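Local coordinates for beta-porphyranase A (Bacteroides plebeius, PDB 4AW7), which hydrolyses the sulfated red-algal polysaccharide porphyran at its beta-1,4 linkages between beta-D-galactose and alpha-L-galactose-6-sulfate, at residues 206-210 and 211-215; 255-258 and 259-263. One frame throughout, in Å; residues are numbered along the deposited sequence.

Contact 1: residues 206-210 and 211-215. With K (potassium ion), chain F.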
loop_
_atom_site.group_PDB
_atom_site.type_symbol
_atom_site.label_atom_id
_atom_site.label_comp_id
_atom_site.label_asym_id
_atom_site.label_seq_id
_atom_site.Cartn_x
_atom_site.Cartn_y
_atom_site.Cartn_z
ATOM N N ASN A 206 21.108 -7.217 5.341
ATOM C CA ASN A 206 20.895 -8.346 6.263
ATOM C C ASN A 206 19.459 -8.400 6.742
ATOM O O ASN A 206 18.904 -9.482 6.951
ATOM C CB ASN A 206 21.833 -8.275 7.470
ATOM C CG ASN A 206 21.720 -9.499 8.353
ATOM O OD1 ASN A 206 22.115 -10.569 7.931
ATOM N ND2 ASN A 206 21.134 -9.355 9.545
ATOM N N TYR A 207 18.839 -7.248 6.924
ATOM C CA TYR A 207 17.471 -7.198 7.420
ATOM C C TYR A 207 16.514 -7.847 6.397
ATOM O O TYR A 207 15.737 -8.724 6.744
ATOM C CB TYR A 207 17.069 -5.774 7.807
ATOM C CG TYR A 207 15.739 -5.747 8.501
ATOM C CD1 TYR A 207 14.533 -5.638 7.825
ATOM C CD2 TYR A 207 15.692 -5.844 9.890
ATOM C CE1 TYR A 207 13.345 -5.660 8.500
ATOM C CE2 TYR A 207 14.487 -5.837 10.566
ATOM C CZ TYR A 207 13.308 -5.736 9.862
ATOM O OH TYR A 207 12.111 -5.776 10.551
ATOM N N TRP A 208 16.575 -7.417 5.148
ATOM C CA TRP A 208 15.863 -8.076 4.074
ATOM C C TRP A 208 16.117 -9.595 4.146
ATOM O O TRP A 208 15.195 -10.390 4.149
ATOM C CB TRP A 208 16.334 -7.574 2.704
ATOM C CG TRP A 208 15.876 -8.439 1.568
ATOM C CD1 TRP A 208 16.634 -9.326 0.890
ATOM C CD2 TRP A 208 14.568 -8.508 0.988
ATOM N NE1 TRP A 208 15.895 -9.958 -0.059
ATOM C CE2 TRP A 208 14.613 -9.478 -0.017
ATOM C CE3 TRP A 208 13.359 -7.835 1.227
ATOM C CZ2 TRP A 208 13.501 -9.812 -0.780
ATOM C CZ3 TRP A 208 12.269 -8.147 0.455
ATOM C CH2 TRP A 208 12.339 -9.153 -0.522
ATOM N N ASN A 209 17.400 -10.002 4.192
ATOM C CA ASN A 209 17.713 -11.405 4.104
ATOM C C ASN A 209 17.105 -12.227 5.212
ATOM O O ASN A 209 16.644 -13.362 4.966
ATOM C CB ASN A 209 19.231 -11.646 4.114
ATOM C CG ASN A 209 19.922 -11.247 2.841
ATOM O OD1 ASN A 209 19.313 -11.170 1.781
ATOM N ND2 ASN A 209 21.238 -11.004 2.934
ATOM N N THR A 210 17.039 -11.670 6.413
ATOM C CA THR A 210 16.650 -12.436 7.583
ATOM C C THR A 210 15.200 -12.230 8.025
ATOM O O THR A 210 14.712 -12.958 8.879
ATOM C CB THR A 210 17.617 -12.138 8.756
ATOM O OG1 THR A 210 17.593 -10.734 9.056
ATOM C CG2 THR A 210 19.032 -12.593 8.437
ATOM N N ARG A 211 14.503 -11.257 7.403
ATOM C CA ARG A 211 13.102 -11.002 7.696
ATOM C C ARG A 211 12.277 -11.349 6.456
ATOM O O ARG A 211 11.844 -12.477 6.324
ATOM C CB ARG A 211 12.895 -9.571 8.245
ATOM C CG ARG A 211 13.163 -9.407 9.731
ATOM C CD ARG A 211 14.614 -9.519 10.130
ATOM N NE ARG A 211 14.793 -9.120 11.523
ATOM C CZ ARG A 211 15.940 -9.177 12.178
ATOM N NH1 ARG A 211 17.013 -9.678 11.615
ATOM N NH2 ARG A 211 16.013 -8.693 13.395
ATOM N N MET A 212 12.068 -10.406 5.534
ATOM C CA MET A 212 11.152 -10.670 4.436
ATOM C C MET A 212 11.645 -11.731 3.472
ATOM O O MET A 212 10.836 -12.520 3.002
ATOM C CB MET A 212 10.773 -9.368 3.712
ATOM C CG MET A 212 9.852 -9.540 2.535
ATOM S SD MET A 212 8.206 -10.243 2.883
ATOM C CE MET A 212 7.260 -8.760 3.361
ATOM N N LYS A 213 12.926 -11.770 3.138
ATOM C CA LYS A 213 13.403 -12.855 2.256
ATOM C C LYS A 213 13.154 -14.200 2.894
ATOM O O LYS A 213 12.665 -15.134 2.236
ATOM C CB LYS A 213 14.876 -12.705 1.940
ATOM C CG LYS A 213 15.322 -13.654 0.866
ATOM C CD LYS A 213 16.842 -13.607 0.595
ATOM C CE LYS A 213 17.304 -14.701 -0.334
ATOM N NZ LYS A 213 17.303 -15.987 0.377
ATOM N N MET A 214 13.475 -14.301 4.191
ATOM C CA MET A 214 13.274 -15.544 4.908
ATOM C C MET A 214 11.800 -15.932 4.921
ATOM O O MET A 214 11.458 -17.097 4.699
ATOM C CB MET A 214 13.850 -15.417 6.317
ATOM C CG MET A 214 13.759 -16.698 7.167
ATOM S SD MET A 214 12.236 -16.897 8.070
ATOM C CE MET A 214 12.540 -15.753 9.443
ATOM N N PHE A 215 10.909 -14.955 5.119
ATOM C CA PHE A 215 9.479 -15.225 5.062
ATOM C C PHE A 215 9.045 -15.752 3.714
ATOM O O PHE A 215 8.324 -16.769 3.620
ATOM C CB PHE A 215 8.679 -13.966 5.434
ATOM C CG PHE A 215 7.215 -14.209 5.483
ATOM C CD1 PHE A 215 6.647 -14.841 6.567
ATOM C CD2 PHE A 215 6.378 -13.845 4.419
ATOM C CE1 PHE A 215 5.302 -15.150 6.590
ATOM C CE2 PHE A 215 5.032 -14.149 4.452
ATOM C CZ PHE A 215 4.496 -14.811 5.540
HETATM K K K F . 9.509 -5.990 9.290
#

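Contact 2: residues 255-258 and 259-263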
loop_
_atom_site.group_PDB
_atom_site.type_symbol
_atom_site.label_atom_id
_atom_site.label_comp_id
_atom_site.label_asym_id
_atom_site.label_seq_id
_atom_site.Cartn_x
_atom_site.Cartn_y
_atom_site.Cartn_z
ATOM N N GLU A 255 7.992 -7.557 -4.832
ATOM C CA GLU A 255 7.589 -8.043 -6.159
ATOM C C GLU A 255 8.760 -8.682 -6.899
ATOM O O GLU A 255 8.623 -9.749 -7.514
ATOM C CB GLU A 255 7.030 -6.880 -6.992
ATOM C CG GLU A 255 5.727 -6.315 -6.492
ATOM C CD GLU A 255 5.199 -5.134 -7.325
ATOM O OE1 GLU A 255 5.771 -4.842 -8.400
ATOM O OE2 GLU A 255 4.157 -4.492 -6.975
ATOM N N ALA A 256 9.905 -7.996 -6.885
ATOM C CA ALA A 256 11.072 -8.455 -7.631
ATOM C C ALA A 256 11.546 -9.811 -7.132
ATOM O O ALA A 256 11.863 -10.692 -7.957
ATOM C CB ALA A 256 12.178 -7.410 -7.519
ATOM N N TYR A 257 11.568 -10.029 -5.814
ATOM C CA TYR A 257 11.984 -11.335 -5.308
ATOM C C TYR A 257 10.924 -12.396 -5.530
ATOM O O TYR A 257 11.256 -13.540 -5.865
ATOM C CB TYR A 257 12.419 -11.251 -3.859
ATOM C CG TYR A 257 13.061 -12.520 -3.372
ATOM C CD1 TYR A 257 14.218 -12.986 -3.962
ATOM C CD2 TYR A 257 12.497 -13.261 -2.347
ATOM C CE1 TYR A 257 14.798 -14.172 -3.554
ATOM C CE2 TYR A 257 13.065 -14.446 -1.902
ATOM C CZ TYR A 257 14.206 -14.912 -2.528
ATOM O OH TYR A 257 14.823 -16.096 -2.105
ATOM N N SER A 258 9.656 -12.030 -5.398
ATOM C CA SER A 258 8.601 -12.975 -5.689
ATOM C C SER A 258 8.680 -13.474 -7.134
ATOM O O SER A 258 8.519 -14.652 -7.374
ATOM C CB SER A 258 7.234 -12.372 -5.424
ATOM O OG SER A 258 7.084 -12.032 -4.066
ATOM N N TYR A 259 8.962 -12.585 -8.073
ATOM C CA TYR A 259 9.141 -13.003 -9.451
ATOM C C TYR A 259 10.257 -14.038 -9.585
ATOM O O TYR A 259 10.114 -15.049 -10.292
ATOM C CB TYR A 259 9.464 -11.786 -10.286
ATOM C CG TYR A 259 9.710 -12.115 -11.736
ATOM C CD1 TYR A 259 8.656 -12.339 -12.576
ATOM C CD2 TYR A 259 11.004 -12.201 -12.259
ATOM C CE1 TYR A 259 8.855 -12.627 -13.938
ATOM C CE2 TYR A 259 11.233 -12.486 -13.601
ATOM C CZ TYR A 259 10.144 -12.702 -14.437
ATOM O OH TYR A 259 10.362 -12.936 -15.769
ATOM N N ILE A 260 11.380 -13.769 -8.956
ATOM C CA ILE A 260 12.505 -14.706 -8.990
ATOM C C ILE A 260 12.161 -16.044 -8.353
ATOM O O ILE A 260 12.488 -17.112 -8.891
ATOM C CB ILE A 260 13.750 -14.048 -8.332
ATOM C CG1 ILE A 260 14.265 -12.939 -9.232
ATOM C CG2 ILE A 260 14.866 -15.076 -8.009
ATOM C CD1 ILE A 260 15.324 -12.068 -8.537
ATOM N N LYS A 261 11.464 -16.015 -7.223
ATOM C CA LYS A 261 11.184 -17.224 -6.470
ATOM C C LYS A 261 10.092 -18.087 -7.118
ATOM O O LYS A 261 10.172 -19.328 -7.119
ATOM C CB LYS A 261 10.728 -16.860 -5.064
ATOM C CG LYS A 261 10.716 -17.986 -4.123
ATOM C CD LYS A 261 12.117 -18.432 -3.735
ATOM C CE LYS A 261 11.997 -19.488 -2.677
ATOM N NZ LYS A 261 13.294 -19.993 -2.334
ATOM N N PHE A 262 9.032 -17.445 -7.595
ATOM C CA PHE A 262 7.812 -18.123 -8.014
ATOM C C PHE A 262 7.595 -18.101 -9.521
ATOM O O PHE A 262 6.726 -18.829 -10.023
ATOM C CB PHE A 262 6.573 -17.535 -7.323
ATOM C CG PHE A 262 6.685 -17.466 -5.842
ATOM C CD1 PHE A 262 6.719 -18.620 -5.093
ATOM C CD2 PHE A 262 6.734 -16.253 -5.177
ATOM C CE1 PHE A 262 6.842 -18.598 -3.734
ATOM C CE2 PHE A 262 6.849 -16.228 -3.798
ATOM C CZ PHE A 262 6.914 -17.400 -3.077
ATOM N N GLY A 263 8.329 -17.241 -10.231
ATOM C CA GLY A 263 8.118 -17.036 -11.656
ATOM C C GLY A 263 7.086 -15.991 -11.984
ATOM O O GLY A 263 6.856 -15.695 -13.150
#

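Contact 1: residues 206-210 and 211-215
At the break between helix 206-210 and helix 212-219, in the crossover that joins parallel barrel strands 189-195 and 225-233, R211 lies over a face of Y207. Its CD methylene makes a CH-pi contact 3.9 Å from the Y207 ring centroid, and its guanidinium, tilted 28° from the ring plane, follows over the CD2-CE2 rim. Beside it stands T210. With chi1 at 59°, OG1 sits between backbone N and carbonyl carbon, where it can donate back to N206 O at 2.8 Å and accept from R211 NH1, also at 2.8 Å. NH1 reaches it almost exactly in the guanidinium plane, 2° out. Threonine suits this relay, since one hydroxyl serves a helix carbonyl and a cation at once.

R211 itself leaves helical geometry. R211 N still bonds Y207 O, but K213 N goes to W208 O (2.8 Å), a five-residue span that carries the chain across the break. The W208 indole covers this corner: K213 CB lies over its five-membered ring at 3.8 Å from the centroid, while M212 CG meets CZ3 at 3.5 Å. W208 NE1 hydrogen-bonds Y481 OH of strand 469-484, and K213 NZ forms a salt bridge with D217.

Y207 OH binds a potassium ion at 2.9 Å, together with Y193 OH and Y197 O. The ring is probably restrained from turning, with potassium holding its oxygen and R211 CD lying over one face, and the metal probably draws electron density from the phenol oxygen.

Contact 2: residues 255-258 and 259-263
Y257 and K261, one helical turn apart, run side by side in the same direction. The lysine begins at CB, which rests 3.5 Å from Y257 O, the carbonyl that accepts the bond from K261 N at 2.8 Å. CG, anti to the backbone N (chi1 -167°), lies over the centre of the F262 ring, 3.9 Å above its plane, an apolar cover for the neighbouring phenylalanine. A bend at chi2 (71°) then sends the extended remainder out along the tyrosine: CD comes to 3.9 Å from Y257 OH. NZ finishes in a salt bridge with D217, whose OD1 also hydrogen-bonds the Y257 hydroxyl. A long, flexible lysine suits this place, for it packs as a hydrocarbon near the backbone and delivers charge at its tip.

All this occupies the last turns of helix 245-262, one of the helices surrounding the parallel barrel, just before strand 268-276. F262 turns back over the preceding turn. Its N bonds S258 O, and its CD2 approaches that same oxygen to 3.3 Å; S258 CB lies at the ring edge, in plane, where a small residue allows the ring close. Beyond, F262 packs on I216 and F226 and meets K266 in a cation-pi contact.

On another side, Y259 N continues the helical bonding to E255 O, and I260 CG1 lies 3.5 Å from A256 O. The E255 carboxylate pairs with R307 and bonds Y477, whose ring also meets that of Y259. G263 N closes on Y259 O at 2.8 Å, and the chain leaves the helix there with phi 88°, a conformation in which a beta carbon would press against the carbonyl oxygen of F262.

Contacts 1 and 2 sit on neighbouring helices of the barrel and touch directly: K213 CE lies 3.4 Å from Y257 OH, and W208 CZ2 lies 3.6 Å from Y257 CB. Two residues tie them further. D217 takes K213 through one carboxylate oxygen and both Y257 and K261 through the other, while Y481, from strand 469-484, bonds W208 and meets the ring of Y257. Each contact is partly buried, but their chemistry differs. Residues 206-215 form a break with a metal-bound phenol, the Y207 side chain about 11 Å from a bound galactose, whereas 255-263 are a regular helix end away from the annotated sites, held by backbone bonds, with K261 and G263 exposed.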